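2-polyprenyl-6-methoxyphenol hydroxylase-like FAD-dependent oxidoreductase (Streptomyces sp. NRRL 11266, PDB 6UI5) binds flavin-adenine dinucleotide and is an FAD-dependent oxidoreductase of the aromatic-ring hydroxylase-like family, with a Rossmann-type nucleotide-binding fold. Local coordinates at residues 119-124 against 149-154; 132-137 against 143-148; 221-226 against 242-247. All coordinates share one frame; numbering follows the deposited sequence.

The three contacts illustrate how chemistry follows place in a fold. Contact 1 is buried and wholly apolar: it lays the small antiparallel sheet against the parallel Rossmann-type sheet, beside the adenine of FAD. Contact 2, the partly buried hairpin 133-138/143-148, belongs to that same antiparallel sheet, its centre about 8 Å from that of contact 1; backbone hydrogen bonds join its strands, with mostly apolar side chains on one face, Glu-144 at its end, and polar ones on the other. Strands 120-126 and 133-138 are neighbours, so the two contacts touch directly. Contact 3 stands apart, about 37 Å from contact 1 between centres, where a salt bridge near the surface links a sheet to a helix.

Contact 1 (119-124 against 149-154); sequences TRLTGF and RYLVGC. With FAD (flavin-adenine dinucleotide), chain C.
Leu-151 reaches across from strand 150-153 and divides its two methyl groups between Phe-124 and Leu-121 of strand 120-126. CD2 sits over one face of the Phe-124 ring in a CH-pi contact, 3.6 Å from the ring centroid and 19° off the ring normal. It is displaced toward the CG side of the ring, and the closest pair is Phe-124 CG with Leu-151 CD2 at 3.4 Å. A chi1 of 69° puts CG of the phenylalanine between the backbone N and the carbonyl carbon, and chi2 of -78° turns the ring so that one face meets the methyl; the two side chains cross at about a right angle. The other branch, CD1 of Leu-151, meets CD1 of Leu-121 at 4.0 Å. No hydrogen bond joins the segments, so the contact is one of apolar surfaces alone. The backbone of Leu-121 serves the cofactor instead: its N gives a weak hydrogen bond to N1A of FAD at 3.4 Å, while its O receives a weak one from N6A at 3.1 Å, so one residue meets both adenine nitrogens. Thr-119, Arg-120 and Cys-154 also belong to the FAD pocket. Val-8 of strand 5-8 touches both leucines. Strand 150-153 lies between strands 5-8 and 279-281 in the parallel, Rossmann-type sheet of the FAD-binding domain, with helix 295-316 against its Tyr-150 and Val-152.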
loop_
_atom_site.group_PDB
_atom_site.type_symbol
_atom_site.label_atom_id
_atom_site.label_comp_id
_atom_site.label_asym_id
_atom_site.label_seq_id
_atom_site.Cartn_x
_atom_site.Cartn_y
_atom_site.Cartn_z
ATOM N N THR A 119 -3.932 -40.079 -20.435
ATOM C CA THR A 119 -2.712 -40.677 -19.904
ATOM C C THR A 119 -2.357 -39.992 -18.587
ATOM O O THR A 119 -2.327 -38.761 -18.513
ATOM C CB THR A 119 -1.561 -40.575 -20.918
ATOM O OG1 THR A 119 -1.976 -41.115 -22.187
ATOM C CG2 THR A 119 -0.377 -41.365 -20.435
ATOM N N ARG A 120 -2.141 -40.780 -17.536
ATOM C CA ARG A 120 -1.852 -40.235 -16.217
ATOM C C ARG A 120 -0.423 -40.551 -15.809
ATOM O O ARG A 120 0.055 -41.673 -15.994
ATOM C CB ARG A 120 -2.799 -40.778 -15.147
ATOM C CG ARG A 120 -2.318 -40.459 -13.732
ATOM C CD ARG A 120 -3.107 -41.170 -12.638
ATOM N NE ARG A 120 -4.507 -40.763 -12.641
ATOM C CZ ARG A 120 -4.943 -39.595 -12.182
ATOM N NH1 ARG A 120 -6.239 -39.316 -12.230
ATOM N NH2 ARG A 120 -4.082 -38.709 -11.680
ATOM N N LEU A 121 0.239 -39.562 -15.232
ATOM C CA LEU A 121 1.523 -39.769 -14.587
ATOM C C LEU A 121 1.277 -40.172 -13.138
ATOM O O LEU A 121 0.710 -39.397 -12.355
ATOM C CB LEU A 121 2.375 -38.501 -14.673
ATOM C CG LEU A 121 3.793 -38.646 -14.166
ATOM C CD1 LEU A 121 4.636 -37.811 -15.049
ATOM C CD2 LEU A 121 3.898 -38.143 -12.747
ATOM N N THR A 122 1.702 -41.383 -12.781
ATOM C CA THR A 122 1.519 -41.871 -11.423
ATOM C C THR A 122 2.743 -41.687 -10.541
ATOM O O THR A 122 2.606 -41.709 -9.313
ATOM C CB THR A 122 1.143 -43.342 -11.459
ATOM O OG1 THR A 122 2.268 -44.098 -11.929
ATOM C CG2 THR A 122 0.006 -43.521 -12.425
ATOM N N GLY A 123 3.924 -41.512 -11.123
ATOM C CA GLY A 123 5.105 -41.251 -10.320
ATOM C C GLY A 123 6.347 -41.136 -11.179
ATOM O O GLY A 123 6.294 -41.205 -12.416
ATOM N N PHE A 124 7.477 -40.987 -10.488
ATOM C CA PHE A 124 8.775 -40.788 -11.119
ATOM C C PHE A 124 9.865 -40.966 -10.070
ATOM O O PHE A 124 9.637 -40.747 -8.874
ATOM C CB PHE A 124 8.878 -39.395 -11.740
ATOM C CG PHE A 124 8.919 -38.289 -10.721
ATOM C CD1 PHE A 124 7.755 -37.863 -10.092
ATOM C CD2 PHE A 124 10.120 -37.676 -10.387
ATOM C CE1 PHE A 124 7.788 -36.843 -9.147
ATOM C CE2 PHE A 124 10.158 -36.651 -9.449
ATOM C CZ PHE A 124 8.993 -36.239 -8.826
ATOM N N ARG A 149 14.511 -37.133 -19.828
ATOM C CA ARG A 149 15.625 -36.224 -19.582
ATOM C C ARG A 149 15.307 -35.170 -18.535
ATOM O O ARG A 149 16.095 -34.936 -17.609
ATOM C CB ARG A 149 16.014 -35.545 -20.895
ATOM C CG ARG A 149 17.283 -34.758 -20.837
ATOM C CD ARG A 149 17.958 -34.835 -22.177
ATOM N NE ARG A 149 19.169 -34.036 -22.207
ATOM C CZ ARG A 149 19.966 -33.978 -23.262
ATOM N NH1 ARG A 149 19.662 -34.685 -24.346
ATOM N NH2 ARG A 149 21.056 -33.224 -23.234
ATOM N N TYR A 150 14.177 -34.499 -18.681
ATOM C CA TYR A 150 13.675 -33.597 -17.662
ATOM C C TYR A 150 12.196 -33.893 -17.483
ATOM O O TYR A 150 11.517 -34.320 -18.421
ATOM C CB TYR A 150 13.888 -32.116 -18.034
ATOM C CG TYR A 150 15.334 -31.696 -18.065
ATOM C CD1 TYR A 150 16.012 -31.426 -16.888
ATOM C CD2 TYR A 150 16.026 -31.550 -19.271
ATOM C CE1 TYR A 150 17.325 -31.051 -16.893
ATOM C CE2 TYR A 150 17.371 -31.157 -19.289
ATOM C CZ TYR A 150 18.009 -30.917 -18.088
ATOM O OH TYR A 150 19.332 -30.543 -18.036
ATOM N N LEU A 151 11.703 -33.657 -16.272
ATOM C CA LEU A 151 10.292 -33.808 -15.953
ATOM C C LEU A 151 9.762 -32.457 -15.500
ATOM O O LEU A 151 10.230 -31.910 -14.499
ATOM C CB LEU A 151 10.082 -34.875 -14.870
ATOM C CG LEU A 151 8.715 -34.845 -14.194
ATOM C CD1 LEU A 151 7.614 -35.135 -15.205
ATOM C CD2 LEU A 151 8.672 -35.801 -13.022
ATOM N N VAL A 152 8.790 -31.918 -16.230
ATOM C CA VAL A 152 8.155 -30.656 -15.861
ATOM C C VAL A 152 6.713 -30.947 -15.486
ATOM O O VAL A 152 5.931 -31.438 -16.310
ATOM C CB VAL A 152 8.216 -29.609 -16.987
ATOM C CG1 VAL A 152 7.709 -28.293 -16.461
ATOM C CG2 VAL A 152 9.637 -29.472 -17.526
ATOM N N GLY A 153 6.372 -30.663 -14.239
ATOM C CA GLY A 153 5.003 -30.760 -13.817
ATOM C C GLY A 153 4.249 -29.482 -14.087
ATOM O O GLY A 153 4.426 -28.494 -13.369
ATOM N N CYS A 154 3.413 -29.483 -15.122
ATOM C CA CYS A 154 2.411 -28.441 -15.318
ATOM C C CYS A 154 1.010 -28.987 -15.016
ATOM O O CYS A 154 0.036 -28.704 -15.722
ATOM C CB CYS A 154 2.512 -27.876 -16.733
ATOM S SG CYS A 154 4.236 -27.537 -17.279
HETATM P PA FAD C . -4.443 -26.291 -15.288
HETATM O O1A FAD C . -5.271 -25.325 -16.106
HETATM O O2A FAD C . -5.185 -26.583 -13.994
HETATM O O5B FAD C . -4.015 -27.618 -16.183
HETATM C C5B FAD C . -3.396 -28.728 -15.552
HETATM C C4B FAD C . -3.645 -29.995 -16.433
HETATM O O4B FAD C . -2.989 -31.050 -16.016
HETATM C C3B FAD C . -5.137 -30.398 -16.363
HETATM O O3B FAD C . -5.539 -30.776 -17.607
HETATM C C2B FAD C . -5.153 -31.600 -15.398
HETATM O O2B FAD C . -6.419 -32.346 -15.622
HETATM C C1B FAD C . -4.096 -32.253 -15.798
HETATM N N9A FAD C . -3.488 -33.147 -14.832
HETATM C C8A FAD C . -3.418 -32.973 -13.493
HETATM N N7A FAD C . -2.706 -33.998 -12.978
HETATM C C5A FAD C . -2.319 -34.791 -14.005
HETATM C C6A FAD C . -1.574 -35.963 -14.060
HETATM N N6A FAD C . -0.895 -36.873 -13.150
HETATM N N1A FAD C . -1.338 -36.563 -15.230
HETATM C C2A FAD C . -1.813 -36.027 -16.376
HETATM N N3A FAD C . -2.531 -34.868 -16.323
HETATM C C4A FAD C . -2.786 -34.255 -15.147
HETATM N N1 FAD C . -7.438 -17.453 -15.623
HETATM C C2 FAD C . -7.460 -16.098 -16.246
HETATM O O2 FAD C . -6.553 -15.701 -16.902
HETATM N N3 FAD C . -8.656 -15.232 -16.038
HETATM C C4 FAD C . -9.773 -15.732 -15.235
HETATM O O4 FAD C . -10.739 -15.069 -15.053
HETATM C C4X FAD C . -9.716 -17.107 -14.618
HETATM N N5 FAD C . -10.848 -17.537 -13.831
HETATM C C5X FAD C . -10.815 -18.880 -13.199
HETATM C C6 FAD C . -11.912 -19.283 -12.436
HETATM C C7 FAD C . -11.913 -20.538 -11.838
HETATM C C7M FAD C . -13.224 -20.696 -11.079
HETATM C C8 FAD C . -10.829 -21.416 -11.990
HETATM C C8M FAD C . -10.922 -22.781 -11.296
HETATM C C9 FAD C . -9.721 -21.012 -12.756
HETATM C C9A FAD C . -9.698 -19.736 -13.368
HETATM N N10 FAD C . -8.510 -19.281 -14.185
HETATM C C10 FAD C . -8.555 -17.961 -14.809
HETATM C "C1'" FAD C . -7.378 -20.210 -14.375
HETATM C "C2'" FAD C . -5.961 -19.777 -13.959
HETATM O "O2'" FAD C . -5.365 -18.978 -14.911
HETATM C "C3'" FAD C . -5.042 -20.995 -13.885
HETATM O "O3'" FAD C . -3.876 -20.579 -13.247
HETATM C "C4'" FAD C . -4.603 -21.587 -15.240
HETATM O "O4'" FAD C . -5.660 -22.024 -16.047
HETATM C "C5'" FAD C . -3.778 -22.818 -14.844
HETATM O "O5'" FAD C . -2.969 -23.245 -15.904
HETATM P P FAD C . -2.071 -24.625 -15.763
HETATM O O1P FAD C . -1.832 -25.193 -17.142
HETATM O O2P FAD C . -0.787 -24.455 -14.972
HETATM O O3P FAD C . -2.995 -25.633 -14.834
#

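Contact 2 (132-137 against 143-148); sequences GVTVTL and EEQLRC
Val-133 and Cys-148 form a hydrogen-bonded antiparallel pair at one end of this beta hairpin: Cys-148 N gives a nearly straight bond to Val-133 O at 2.8 Å, and Val-133 N returns one to Cys-148 O at 3.0 Å. At the other end, Leu-137 N donates to Glu-144 O at 2.7 Å with an N-H...O angle of 171°, but the return bond from Glu-144 N is weak and bent. Midway, Val-135 and Leu-146 stand side by side and point the same way, CG1 of the valine lying 3.4 Å from CB of the leucine. Leu-137 extends this largely apolar face, its CD1 also approaching Leu-146 CB, and Glu-144 lies at the same end. On the reverse face, Thr-134 CG2 meets Gln-145 OE1 at 3.4 Å, and Thr-136 CG2 packs on Gln-145 CG. The guanidinium of Arg-147 lies over Gly-132, just ahead of the neighbouring strand, with Gly-132 CA 3.8 Å above the centre of one of its faces. A bend at chi2 (31°) turns the arginine chain that way and brings CD beside Thr-134 OG1. Strand 133-138 is the middle of a three-stranded antiparallel sheet, bonded on its other side to strand 120-126 through Thr-134 and Thr-136. Strand 143-148 is an outer strand of this sheet within the chain, while Val-133 and Val-135 pack against Phe-124, and Val-135 also touches Leu-121.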
loop_
_atom_site.group_PDB
_atom_site.type_symbol
_atom_site.label_atom_id
_atom_site.label_comp_id
_atom_site.label_asym_id
_atom_site.label_seq_id
_atom_site.Cartn_x
_atom_site.Cartn_y
_atom_site.Cartn_z
ATOM N N GLY A 132 19.211 -38.820 -15.344
ATOM C CA GLY A 132 17.898 -38.821 -15.965
ATOM C C GLY A 132 16.840 -39.061 -14.914
ATOM O O GLY A 132 17.139 -39.304 -13.742
ATOM N N VAL A 133 15.589 -38.956 -15.348
ATOM C CA VAL A 133 14.437 -39.317 -14.534
ATOM C C VAL A 133 13.706 -40.438 -15.249
ATOM O O VAL A 133 13.541 -40.400 -16.474
ATOM C CB VAL A 133 13.481 -38.130 -14.294
ATOM C CG1 VAL A 133 12.289 -38.578 -13.427
ATOM C CG2 VAL A 133 14.235 -36.952 -13.685
ATOM N N THR A 134 13.294 -41.442 -14.486
ATOM C CA THR A 134 12.383 -42.468 -14.970
ATOM C C THR A 134 10.985 -42.138 -14.462
ATOM O O THR A 134 10.805 -41.761 -13.300
ATOM C CB THR A 134 12.834 -43.857 -14.507
ATOM O OG1 THR A 134 14.230 -44.022 -14.806
ATOM C CG2 THR A 134 12.007 -44.984 -15.173
ATOM N N VAL A 135 10.008 -42.244 -15.351
ATOM C CA VAL A 135 8.651 -41.806 -15.075
ATOM C C VAL A 135 7.718 -42.993 -15.308
ATOM O O VAL A 135 8.098 -43.991 -15.923
ATOM C CB VAL A 135 8.292 -40.593 -15.958
ATOM C CG1 VAL A 135 7.985 -41.027 -17.371
ATOM C CG2 VAL A 135 7.192 -39.794 -15.362
ATOM N N THR A 136 6.506 -42.916 -14.759
ATOM C CA THR A 136 5.525 -43.966 -15.007
ATOM C C THR A 136 4.208 -43.325 -15.411
ATOM O O THR A 136 3.740 -42.385 -14.752
ATOM C CB THR A 136 5.313 -44.890 -13.797
ATOM O OG1 THR A 136 4.305 -44.357 -12.950
ATOM C CG2 THR A 136 6.592 -45.066 -13.003
ATOM N N LEU A 137 3.624 -43.847 -16.495
ATOM C CA LEU A 137 2.402 -43.342 -17.111
ATOM C C LEU A 137 1.359 -44.447 -17.115
ATOM O O LEU A 137 1.681 -45.591 -17.445
ATOM C CB LEU A 137 2.658 -42.878 -18.549
ATOM C CG LEU A 137 3.361 -41.536 -18.796
ATOM C CD1 LEU A 137 4.813 -41.621 -18.429
ATOM C CD2 LEU A 137 3.241 -41.153 -20.246
ATOM N N GLU A 143 0.849 -49.707 -17.933
ATOM C CA GLU A 143 1.727 -48.728 -17.296
ATOM C C GLU A 143 3.049 -48.712 -18.059
ATOM O O GLU A 143 3.849 -49.650 -17.943
ATOM C CB GLU A 143 1.958 -49.033 -15.822
ATOM C CG GLU A 143 0.907 -48.462 -14.910
ATOM C CD GLU A 143 1.329 -48.487 -13.453
ATOM O OE1 GLU A 143 2.295 -49.213 -13.126
ATOM O OE2 GLU A 143 0.703 -47.773 -12.640
ATOM N N GLU A 144 3.277 -47.649 -18.836
ATOM C CA GLU A 144 4.600 -47.434 -19.382
ATOM C C GLU A 144 5.479 -46.806 -18.319
ATOM O O GLU A 144 5.053 -45.916 -17.575
ATOM C CB GLU A 144 4.564 -46.554 -20.626
ATOM C CG GLU A 144 5.641 -46.970 -21.628
ATOM C CD GLU A 144 6.257 -45.794 -22.362
ATOM O OE1 GLU A 144 7.452 -45.879 -22.710
ATOM O OE2 GLU A 144 5.549 -44.798 -22.601
ATOM N N GLN A 145 6.707 -47.295 -18.229
ATOM C CA GLN A 145 7.709 -46.769 -17.319
ATOM C C GLN A 145 8.731 -46.045 -18.213
ATOM O O GLN A 145 9.695 -46.655 -18.676
ATOM C CB GLN A 145 8.314 -47.931 -16.494
ATOM C CG GLN A 145 8.704 -47.605 -15.056
ATOM C CD GLN A 145 9.941 -48.352 -14.610
ATOM O OE1 GLN A 145 11.018 -48.193 -15.191
ATOM N NE2 GLN A 145 9.797 -49.187 -13.585
ATOM N N LEU A 146 8.522 -44.745 -18.450
ATOM C CA LEU A 146 9.309 -43.995 -19.434
ATOM C C LEU A 146 10.561 -43.362 -18.820
ATOM O O LEU A 146 10.508 -42.714 -17.763
ATOM C CB LEU A 146 8.450 -42.923 -20.106
ATOM C CG LEU A 146 9.058 -41.929 -21.097
ATOM C CD1 LEU A 146 10.038 -42.591 -22.080
ATOM C CD2 LEU A 146 7.930 -41.248 -21.872
ATOM N N ARG A 147 11.680 -43.549 -19.511
ATOM C CA ARG A 147 12.966 -42.952 -19.179
ATOM C C ARG A 147 13.083 -41.629 -19.936
ATOM O O ARG A 147 12.999 -41.613 -21.169
ATOM C CB ARG A 147 14.081 -43.937 -19.554
ATOM C CG ARG A 147 15.527 -43.563 -19.212
ATOM C CD ARG A 147 15.678 -42.706 -17.955
ATOM N NE ARG A 147 17.073 -42.602 -17.513
ATOM C CZ ARG A 147 18.043 -41.952 -18.164
ATOM N NH1 ARG A 147 17.799 -41.334 -19.319
ATOM N NH2 ARG A 147 19.271 -41.924 -17.656
ATOM N N CYS A 148 13.250 -40.522 -19.207
ATOM C CA CYS A 148 13.246 -39.192 -19.815
ATOM C C CYS A 148 14.372 -38.326 -19.249
ATOM O O CYS A 148 15.078 -38.700 -18.309
ATOM C CB CYS A 148 11.897 -38.498 -19.613
ATOM S SG CYS A 148 11.678 -37.854 -17.966
#

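Contact 3 (221-226 against 242-247); sequences SAEFST and GDAVKR
A salt bridge between a sheet and the helix beside it defines this contact, in which Glu-223 of strand 216-225 meets Arg-247 of helix 238-249. NH2 of Arg-247 lies 2.6 Å from Glu-223 OE1, and their hydrogen bond is weak, bent to 128° at the hydrogen. Both carboxylate oxygens face this one nitrogen, OE2 also being 2.6 Å from Arg-247 NH2. The glutamate carboxylate comes to the edge of the guanidinium, near its plane, with the two groups turned 32° apart and the side chains crossing at about a right angle. Strand 216-225 pairs with strands 176-185 and 206-211 in the large antiparallel sheet, a part of the fold distinct from the parallel Rossmann-type sheet; the side chain of Glu-223 is about 12 Å from the bound FAD. A chi1 of 22° lays the arginine, otherwise extended from CG to NE, back over its own helix, with Ala-244 CA 3.6 Å above the centre of the guanidinium. Ala-244 also presents its CB to Glu-223 OE1 at 4.4 Å. Leu-248 of the same helix touches Ser-221 and Glu-223, and Arg-178 of strand 176-185 packs against the glutamate from the neighbouring strand.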
loop_
_atom_site.group_PDB
_atom_site.type_symbol
_atom_site.label_atom_id
_atom_site.label_comp_id
_atom_site.label_asym_id
_atom_site.label_seq_id
_atom_site.Cartn_x
_atom_site.Cartn_y
_atom_site.Cartn_z
ATOM N N SER A 221 -19.272 -16.863 -9.841
ATOM C CA SER A 221 -19.617 -16.343 -8.527
ATOM C C SER A 221 -18.412 -16.452 -7.604
ATOM O O SER A 221 -17.631 -17.404 -7.683
ATOM C CB SER A 221 -20.795 -17.112 -7.914
ATOM O OG SER A 221 -20.407 -18.459 -7.694
ATOM N N ALA A 222 -18.292 -15.491 -6.700
ATOM C CA ALA A 222 -17.170 -15.430 -5.767
ATOM C C ALA A 222 -17.681 -14.906 -4.436
ATOM O O ALA A 222 -18.148 -13.765 -4.352
ATOM C CB ALA A 222 -16.056 -14.534 -6.297
ATOM N N GLU A 223 -17.594 -15.728 -3.399
ATOM C CA GLU A 223 -18.239 -15.432 -2.132
ATOM C C GLU A 223 -17.216 -15.503 -1.010
ATOM O O GLU A 223 -16.358 -16.388 -0.995
ATOM C CB GLU A 223 -19.414 -16.400 -1.882
ATOM C CG GLU A 223 -20.660 -16.006 -2.661
ATOM C CD GLU A 223 -21.864 -16.919 -2.402
ATOM O OE1 GLU A 223 -21.997 -17.964 -3.086
ATOM O OE2 GLU A 223 -22.682 -16.594 -1.507
ATOM N N PHE A 224 -17.300 -14.553 -0.082
ATOM C CA PHE A 224 -16.362 -14.478 1.022
ATOM C C PHE A 224 -17.068 -14.971 2.274
ATOM O O PHE A 224 -18.141 -14.466 2.628
ATOM C CB PHE A 224 -15.830 -13.049 1.218
ATOM C CG PHE A 224 -14.964 -12.553 0.086
ATOM C CD1 PHE A 224 -13.600 -12.797 0.077
ATOM C CD2 PHE A 224 -15.508 -11.826 -0.960
ATOM C CE1 PHE A 224 -12.799 -12.320 -0.952
ATOM C CE2 PHE A 224 -14.712 -11.358 -1.993
ATOM C CZ PHE A 224 -13.363 -11.608 -1.990
ATOM N N SER A 225 -16.461 -15.945 2.949
ATOM C CA SER A 225 -16.986 -16.373 4.237
ATOM C C SER A 225 -15.849 -16.899 5.102
ATOM O O SER A 225 -14.850 -17.416 4.594
ATOM C CB SER A 225 -18.066 -17.456 4.090
ATOM O OG SER A 225 -18.301 -18.089 5.341
ATOM N N THR A 226 -16.031 -16.786 6.412
ATOM C CA THR A 226 -15.109 -17.299 7.421
ATOM C C THR A 226 -15.433 -18.730 7.874
ATOM O O THR A 226 -15.332 -19.001 9.071
ATOM C CB THR A 226 -15.128 -16.333 8.604
ATOM O OG1 THR A 226 -14.476 -16.922 9.736
ATOM C CG2 THR A 226 -16.573 -15.999 8.967
ATOM N N GLY A 242 -28.630 -21.935 -9.309
ATOM C CA GLY A 242 -29.849 -21.169 -9.114
ATOM C C GLY A 242 -29.916 -20.562 -7.730
ATOM O O GLY A 242 -30.200 -19.372 -7.564
ATOM N N ASP A 243 -29.610 -21.369 -6.714
ATOM C CA ASP A 243 -29.598 -20.868 -5.347
ATOM C C ASP A 243 -28.591 -19.742 -5.189
ATOM O O ASP A 243 -28.914 -18.671 -4.663
ATOM C CB ASP A 243 -29.286 -22.007 -4.375
ATOM C CG ASP A 243 -30.444 -22.965 -4.213
ATOM O OD1 ASP A 243 -31.193 -23.180 -5.193
ATOM O OD2 ASP A 243 -30.614 -23.489 -3.092
ATOM N N ALA A 244 -27.365 -19.966 -5.650
ATOM C CA ALA A 244 -26.310 -18.983 -5.444
ATOM C C ALA A 244 -26.612 -17.676 -6.169
ATOM O O ALA A 244 -26.327 -16.588 -5.651
ATOM C CB ALA A 244 -24.973 -19.559 -5.901
ATOM N N VAL A 245 -27.193 -17.758 -7.366
ATOM C CA VAL A 245 -27.503 -16.549 -8.127
ATOM C C VAL A 245 -28.573 -15.731 -7.422
ATOM O O VAL A 245 -28.440 -14.510 -7.266
ATOM C CB VAL A 245 -27.915 -16.911 -9.563
ATOM C CG1 VAL A 245 -28.762 -15.804 -10.174
ATOM C CG2 VAL A 245 -26.681 -17.132 -10.400
ATOM N N LYS A 246 -29.643 -16.392 -6.975
ATOM C CA LYS A 246 -30.692 -15.676 -6.259
ATOM C C LYS A 246 -30.115 -14.818 -5.136
ATOM O O LYS A 246 -30.391 -13.618 -5.062
ATOM C CB LYS A 246 -31.743 -16.649 -5.722
ATOM C CG LYS A 246 -32.898 -15.941 -5.010
ATOM C CD LYS A 246 -34.240 -16.592 -5.291
ATOM C CE LYS A 246 -34.184 -18.108 -5.103
ATOM N NZ LYS A 246 -35.238 -18.833 -5.869
ATOM N N ARG A 247 -29.276 -15.396 -4.272
ATOM C CA ARG A 247 -28.786 -14.585 -3.163
ATOM C C ARG A 247 -27.863 -13.469 -3.636
ATOM O O ARG A 247 -27.811 -12.410 -2.998
ATOM C CB ARG A 247 -28.087 -15.434 -2.094
ATOM C CG ARG A 247 -27.543 -16.784 -2.518
ATOM C CD ARG A 247 -26.776 -17.426 -1.352
ATOM N NE ARG A 247 -26.515 -18.849 -1.565
ATOM C CZ ARG A 247 -25.352 -19.341 -1.982
ATOM N NH1 ARG A 247 -25.201 -20.653 -2.151
ATOM N NH2 ARG A 247 -24.340 -18.518 -2.230
#